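Molybdate-binding protein MolA (Haemophilus influenzae, PDB 3PSH) captures molybdate or tungstate, but not sulfate or phosphate, in the periplasm as the solute-binding component of the low-affinity MolBCA import system. Local coordinates at residues His26-Ile31 against Val110-Arg115; Thr91-Ser96 against Trp278-Pro283. All coordinates share one frame; numbering follows the deposited sequence.

Contact 1. Residues His26-Ile31 against Val110-Arg115; sequences HQTLNI and VAISLR. With MOO (molybdate ion), chain B.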
loop_
_atom_site.group_PDB
_atom_site.type_symbol
_atom_site.label_atom_id
_atom_site.label_comp_id
_atom_site.label_asym_id
_atom_site.label_seq_id
_atom_site.Cartn_x
_atom_site.Cartn_y
_atom_site.Cartn_z
ATOM N N HIS A 26 8.410 -2.339 1.044
ATOM C CA HIS A 26 7.581 -2.210 2.215
ATOM C C HIS A 26 6.205 -2.876 2.107
ATOM O O HIS A 26 5.692 -3.413 3.060
ATOM C CB HIS A 26 7.393 -0.722 2.622
ATOM C CG HIS A 26 6.956 0.176 1.491
ATOM N ND1 HIS A 26 7.727 0.395 0.370
ATOM C CD2 HIS A 26 5.863 0.976 1.345
ATOM C CE1 HIS A 26 7.132 1.266 -0.436
ATOM N NE2 HIS A 26 5.960 1.563 0.102
ATOM N N GLN A 27 5.678 -2.908 0.883
ATOM C CA GLN A 27 4.341 -3.514 0.700
ATOM C C GLN A 27 4.417 -5.003 0.972
ATOM O O GLN A 27 3.607 -5.586 1.724
ATOM C CB GLN A 27 3.750 -3.296 -0.678
ATOM C CG GLN A 27 3.527 -1.741 -0.783
ATOM C CD GLN A 27 4.589 -1.046 -1.546
ATOM O OE1 GLN A 27 5.742 -1.470 -1.637
ATOM N NE2 GLN A 27 4.185 0.123 -2.121
ATOM N N THR A 28 5.408 -5.633 0.335
ATOM C CA THR A 28 5.557 -7.075 0.614
ATOM C C THR A 28 5.930 -7.288 2.122
ATOM O O THR A 28 5.450 -8.243 2.721
ATOM C CB THR A 28 6.694 -7.630 -0.207
ATOM O OG1 THR A 28 6.314 -7.698 -1.589
ATOM C CG2 THR A 28 7.101 -9.013 0.296
ATOM N N LEU A 29 6.761 -6.422 2.740
ATOM C CA LEU A 29 7.116 -6.559 4.138
ATOM C C LEU A 29 5.841 -6.580 4.990
ATOM O O LEU A 29 5.727 -7.407 5.855
ATOM C CB LEU A 29 8.126 -5.431 4.555
ATOM C CG LEU A 29 8.660 -5.500 5.999
ATOM C CD1 LEU A 29 9.140 -6.988 6.333
ATOM C CD2 LEU A 29 9.818 -4.520 6.041
ATOM N N ASN A 30 4.906 -5.642 4.749
ATOM C CA ASN A 30 3.708 -5.513 5.589
ATOM C C ASN A 30 2.878 -6.807 5.369
ATOM O O ASN A 30 2.338 -7.320 6.304
ATOM C CB ASN A 30 2.963 -4.234 5.128
ATOM C CG ASN A 30 1.656 -4.036 5.875
ATOM O OD1 ASN A 30 1.555 -4.368 7.087
ATOM N ND2 ASN A 30 0.682 -3.457 5.176
ATOM N N ILE A 31 2.779 -7.262 4.133
ATOM C CA ILE A 31 2.100 -8.590 3.898
ATOM C C ILE A 31 2.744 -9.709 4.711
ATOM O O ILE A 31 2.031 -10.495 5.363
ATOM C CB ILE A 31 1.911 -8.881 2.372
ATOM C CG1 ILE A 31 0.957 -7.840 1.710
ATOM C CG2 ILE A 31 1.524 -10.437 2.158
ATOM C CD1 ILE A 31 1.031 -7.797 0.238
ATOM N N VAL A 110 12.219 -12.250 -6.561
ATOM C CA VAL A 110 10.796 -12.368 -6.778
ATOM C C VAL A 110 10.240 -10.941 -6.707
ATOM O O VAL A 110 10.378 -10.264 -5.676
ATOM C CB VAL A 110 10.113 -13.144 -5.656
ATOM C CG1 VAL A 110 8.516 -13.190 -5.833
ATOM C CG2 VAL A 110 10.619 -14.571 -5.673
ATOM N N ALA A 111 9.769 -10.493 -7.880
ATOM C CA ALA A 111 9.248 -9.069 -8.075
ATOM C C ALA A 111 7.766 -9.031 -7.727
ATOM O O ALA A 111 6.962 -9.989 -8.133
ATOM C CB ALA A 111 9.492 -8.647 -9.538
ATOM N N ILE A 112 7.397 -8.059 -6.904
ATOM C CA ILE A 112 6.004 -7.976 -6.473
ATOM C C ILE A 112 5.446 -6.599 -6.901
ATOM O O ILE A 112 6.028 -5.570 -6.644
ATOM C CB ILE A 112 5.916 -8.101 -4.958
ATOM C CG1 ILE A 112 6.306 -9.526 -4.482
ATOM C CG2 ILE A 112 4.417 -7.744 -4.443
ATOM C CD1 ILE A 112 5.386 -10.741 -4.888
ATOM N N SER A 113 4.279 -6.663 -7.558
ATOM C CA SER A 113 3.641 -5.424 -7.976
ATOM C C SER A 113 2.290 -5.277 -7.274
ATOM O O SER A 113 1.759 -4.162 -7.326
ATOM C CB SER A 113 3.279 -5.457 -9.461
ATOM O OG SER A 113 2.388 -6.510 -9.716
ATOM N N LEU A 114 1.680 -6.380 -6.748
ATOM C CA LEU A 114 0.279 -6.314 -6.260
ATOM C C LEU A 114 -0.695 -5.783 -7.354
ATOM O O LEU A 114 -1.806 -5.214 -7.053
ATOM C CB LEU A 114 0.174 -5.469 -4.972
ATOM C CG LEU A 114 1.137 -5.983 -3.889
ATOM C CD1 LEU A 114 0.900 -5.089 -2.619
ATOM C CD2 LEU A 114 0.938 -7.442 -3.558
ATOM N N ARG A 115 -0.340 -5.989 -8.598
ATOM C CA ARG A 115 -1.180 -5.631 -9.736
ATOM C C ARG A 115 -1.064 -6.671 -10.874
ATOM O O ARG A 115 0.025 -7.217 -11.202
ATOM C CB ARG A 115 -0.851 -4.181 -10.186
ATOM C CG ARG A 115 0.171 -3.906 -11.230
ATOM C CD ARG A 115 -0.006 -2.485 -11.779
ATOM N NE ARG A 115 1.153 -2.156 -12.577
ATOM C CZ ARG A 115 2.162 -1.450 -12.148
ATOM N NH1 ARG A 115 2.245 -0.967 -10.894
ATOM N NH2 ARG A 115 3.141 -1.264 -12.953
HETATM MO MO MOO B . 3.197 3.471 -2.084
HETATM O O1 MOO B . 2.243 4.867 -2.013
HETATM O O2 MOO B . 4.197 3.461 -3.485
HETATM O O3 MOO B . 2.194 2.098 -2.157
HETATM O O4 MOO B . 3.990 3.358 -0.586
#
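Gln27, Thr28 and Ile31 give helix 26-34 a flank that rests on Ile112 and Leu114, while the start of the same helix grips molybdate: one element serves both core and ligand. His26 comes first and belongs to the ligand side. Its NE2 donates to O4 of molybdate over 2.8 Å, a fairly straight bond (162° at the hydrogen) with the oxygen lying in the plane of the imidazole at its edge. OE1 of Gln27 sits over one face of that ring, offset toward the rim.

Gln27 faces both ways. Its CB packs against Leu114 CD1 at 3.9 Å, whereas the chain beyond bends sharply (chi2 100°) and brings the amide round to the anion, where NE2 donates to molybdate O3 over 2.8 Å. At 139° this bond is more bent than the histidine's. Thr28, next along, crosses Ile112 at about a right angle. Its OG1 stands 3.4 Å from Ile112 CB and about as close to CG1 and CG2, so the hydroxyl is set against the branch point of the isoleucine. Phe89 and helix 132-151 touch both residues.

One turn after Gln27, Ile31 meets Leu114 tip to tip, with Ile31 CD1 3.8 Å from Leu114 CD2 and 3.9 Å from its CD1. Leu114 CD1 therefore bridges successive turns of the helix. The backbone carrying it is pinned by Gln7, whose OE1 accepts from the amides of Ser113 and Leu114.

Helix 26-34 thus packs against the parallel sheet with its amino-terminal end at the oxyanion, and its dipole may add to the attraction. The pattern is that of a Rossmann-like lobe of a periplasmic binding protein, with strand 21-24 leading into a helix whose start contributes His26 and Gln27 to the ligand site.

Contact 2. Residues Thr91-Ser96 against Trp278-Pro283; sequences TNYAPS and WGYPMP. With MOO (molybdate ion), chain B.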
loop_
_atom_site.group_PDB
_atom_site.type_symbol
_atom_site.label_atom_id
_atom_site.label_comp_id
_atom_site.label_asym_id
_atom_site.label_seq_id
_atom_site.Cartn_x
_atom_site.Cartn_y
_atom_site.Cartn_z
ATOM N N THR A 91 10.575 -4.702 -5.529
ATOM C CA THR A 91 9.376 -4.057 -6.142
ATOM C C THR A 91 9.415 -4.242 -7.682
ATOM O O THR A 91 10.474 -4.296 -8.326
ATOM C CB THR A 91 9.344 -2.602 -5.710
ATOM O OG1 THR A 91 8.026 -2.043 -5.912
ATOM C CG2 THR A 91 10.446 -1.770 -6.334
ATOM N N ASN A 92 8.210 -4.183 -8.280
ATOM C CA ASN A 92 8.074 -4.409 -9.673
ATOM C C ASN A 92 8.852 -3.451 -10.554
ATOM O O ASN A 92 9.270 -3.821 -11.607
ATOM C CB ASN A 92 6.605 -4.426 -10.087
ATOM C CG ASN A 92 5.908 -3.128 -9.712
ATOM O OD1 ASN A 92 5.818 -2.760 -8.499
ATOM N ND2 ASN A 92 5.566 -2.373 -10.719
ATOM N N TYR A 93 9.062 -2.206 -10.124
ATOM C CA TYR A 93 9.775 -1.271 -10.961
ATOM C C TYR A 93 11.266 -1.234 -10.613
ATOM O O TYR A 93 12.003 -0.296 -11.046
ATOM C CB TYR A 93 9.088 0.126 -10.803
ATOM C CG TYR A 93 9.164 0.739 -9.408
ATOM C CD1 TYR A 93 10.325 1.444 -8.996
ATOM C CD2 TYR A 93 8.083 0.692 -8.541
ATOM C CE1 TYR A 93 10.423 1.997 -7.692
ATOM C CE2 TYR A 93 8.186 1.238 -7.235
ATOM C CZ TYR A 93 9.327 1.919 -6.836
ATOM O OH TYR A 93 9.414 2.506 -5.615
ATOM N N ALA A 94 11.752 -2.221 -9.812
ATOM C CA ALA A 94 13.250 -2.249 -9.458
ATOM C C ALA A 94 14.038 -2.178 -10.754
ATOM O O ALA A 94 13.722 -2.888 -11.689
ATOM C CB ALA A 94 13.620 -3.493 -8.675
ATOM N N PRO A 95 15.061 -1.301 -10.780
ATOM C CA PRO A 95 15.759 -1.202 -12.086
ATOM C C PRO A 95 16.327 -2.582 -12.533
ATOM O O PRO A 95 16.746 -3.421 -11.680
ATOM C CB PRO A 95 16.931 -0.305 -11.787
ATOM C CG PRO A 95 16.429 0.619 -10.561
ATOM C CD PRO A 95 15.452 -0.247 -9.823
ATOM N N SER A 96 16.360 -2.795 -13.851
ATOM C CA SER A 96 16.910 -4.037 -14.416
ATOM C C SER A 96 18.344 -4.201 -13.908
ATOM O O SER A 96 18.731 -5.364 -13.633
ATOM C CB SER A 96 16.912 -3.979 -15.949
ATOM O OG SER A 96 15.583 -3.898 -16.376
ATOM N N TRP A 278 -2.543 4.282 -0.497
ATOM C CA TRP A 278 -1.184 4.287 -1.019
ATOM C C TRP A 278 -1.289 4.001 -2.529
ATOM O O TRP A 278 -2.331 3.682 -3.082
ATOM C CB TRP A 278 -0.456 3.092 -0.384
ATOM C CG TRP A 278 0.007 3.338 0.973
ATOM C CD1 TRP A 278 -0.254 4.499 1.788
ATOM C CD2 TRP A 278 0.842 2.480 1.745
ATOM N NE1 TRP A 278 0.392 4.348 2.999
ATOM C CE2 TRP A 278 1.106 3.146 2.971
ATOM C CE3 TRP A 278 1.485 1.237 1.482
ATOM C CZ2 TRP A 278 1.946 2.561 3.969
ATOM C CZ3 TRP A 278 2.363 0.713 2.456
ATOM C CH2 TRP A 278 2.519 1.329 3.698
ATOM N N GLY A 279 -0.175 4.142 -3.231
ATOM C CA GLY A 279 -0.239 3.829 -4.666
ATOM C C GLY A 279 -0.433 2.340 -4.937
ATOM O O GLY A 279 -0.920 1.977 -5.991
ATOM N N TYR A 280 -0.110 1.513 -3.956
ATOM C CA TYR A 280 -0.342 0.036 -3.969
ATOM C C TYR A 280 -1.469 -0.361 -2.960
ATOM O O TYR A 280 -1.419 0.108 -1.785
ATOM C CB TYR A 280 0.973 -0.740 -3.531
ATOM C CG TYR A 280 2.085 -0.691 -4.561
ATOM C CD1 TYR A 280 2.529 -1.860 -5.234
ATOM C CD2 TYR A 280 2.740 0.512 -4.801
ATOM C CE1 TYR A 280 3.589 -1.802 -6.194
ATOM C CE2 TYR A 280 3.756 0.594 -5.766
ATOM C CZ TYR A 280 4.193 -0.582 -6.407
ATOM O OH TYR A 280 5.224 -0.418 -7.357
ATOM N N PRO A 281 -2.298 -1.393 -3.278
ATOM C CA PRO A 281 -3.334 -1.826 -2.369
ATOM C C PRO A 281 -2.691 -2.694 -1.243
ATOM O O PRO A 281 -1.789 -3.513 -1.532
ATOM C CB PRO A 281 -4.186 -2.694 -3.250
ATOM C CG PRO A 281 -3.182 -3.413 -4.285
ATOM C CD PRO A 281 -2.304 -2.187 -4.566
ATOM N N MET A 282 -3.253 -2.606 -0.036
ATOM C CA MET A 282 -2.810 -3.415 1.082
ATOM C C MET A 282 -4.063 -3.959 1.697
ATOM O O MET A 282 -5.109 -3.279 1.658
ATOM C CB MET A 282 -2.047 -2.567 2.144
ATOM C CG MET A 282 -0.834 -1.758 1.700
ATOM S SD MET A 282 0.788 -2.679 1.836
ATOM C CE MET A 282 0.431 -4.221 1.001
ATOM N N PRO A 283 -4.002 -5.210 2.186
ATOM C CA PRO A 283 -5.234 -5.869 2.560
ATOM C C PRO A 283 -5.985 -5.100 3.615
ATOM O O PRO A 283 -7.231 -5.099 3.562
ATOM C CB PRO A 283 -4.780 -7.235 3.131
ATOM C CG PRO A 283 -3.185 -7.082 3.371
ATOM C CD PRO A 283 -2.764 -6.042 2.362
HETATM MO MO MOO B . 3.197 3.471 -2.084
HETATM O O1 MOO B . 2.243 4.867 -2.013
HETATM O O2 MOO B . 4.197 3.461 -3.485
HETATM O O3 MOO B . 2.194 2.098 -2.157
HETATM O O4 MOO B . 3.990 3.358 -0.586
HETATM O O HOH W 1 4.386 0.190 -9.889
#
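Tyr280 reaches from the molybdate site to Asn92 and ends in a hydrogen bond, its OH donating to Asn92 OD1 over 2.7 Å. The donor lies in the carbonyl plane on a lone pair of OD1, at a C=O...O angle of 133°. The side chains come from opposite directions, amide and phenol planes 61° apart. Asn92 presents OD1 with CG lodged between its backbone N and carbonyl carbon (chi1 58°). A water donates to Tyr280 OH (2.7 Å) and accepts from Asn92 ND2, bridging the same pair.

The Tyr93 ring turns its edge to the phenol oxygen, in its plane, 3.3 Å from CD2. Thr91 CG2 covers the centre of one Tyr93 face, while Thr91 OG1 bonds to Gln25. Thr91, Asn92 and Tyr93 share a type I turn, Thr91 to Ala94.

Tyr280 CG, anti to the carbonyl carbon and beside the backbone N, directs the ring past molybdate O3 (3.1 Å from CD2) to Asn92. Gly279 N donates almost straight to molybdate O1 (2.8 Å). Tyr280 N donates to molybdate O3 (3.0 Å), and the Trp278 ring lays a face toward O4. Backbone amides and a tyrosine tethered across the cleft thus complete a periplasmic oxyanion-binding pocket.

The centres of contacts 1 and 2 lie about 6 Å apart, and their segments alternate along the chain: 26-31, 91-96, 110-115, then 278-283. The first three lie at the carboxyl ends of neighbouring strands of one parallel sheet, 21-24, 87-91 and 109-112, whereas 278-283 comes after strand 268-270 of the second parallel sheet and leads into helix 283-297. The contacts also meet directly: Gln27 NE2 packs 3.1 Å from Tyr280 CD2, and Leu114 CD1 3.3 Å from Pro281 O. Molybdate touches both, with Tyr196 and Arg243 completing its hydrogen bonds. The pair illustrates how a two-lobed binding protein assembles its ligand site from residues far apart in sequence.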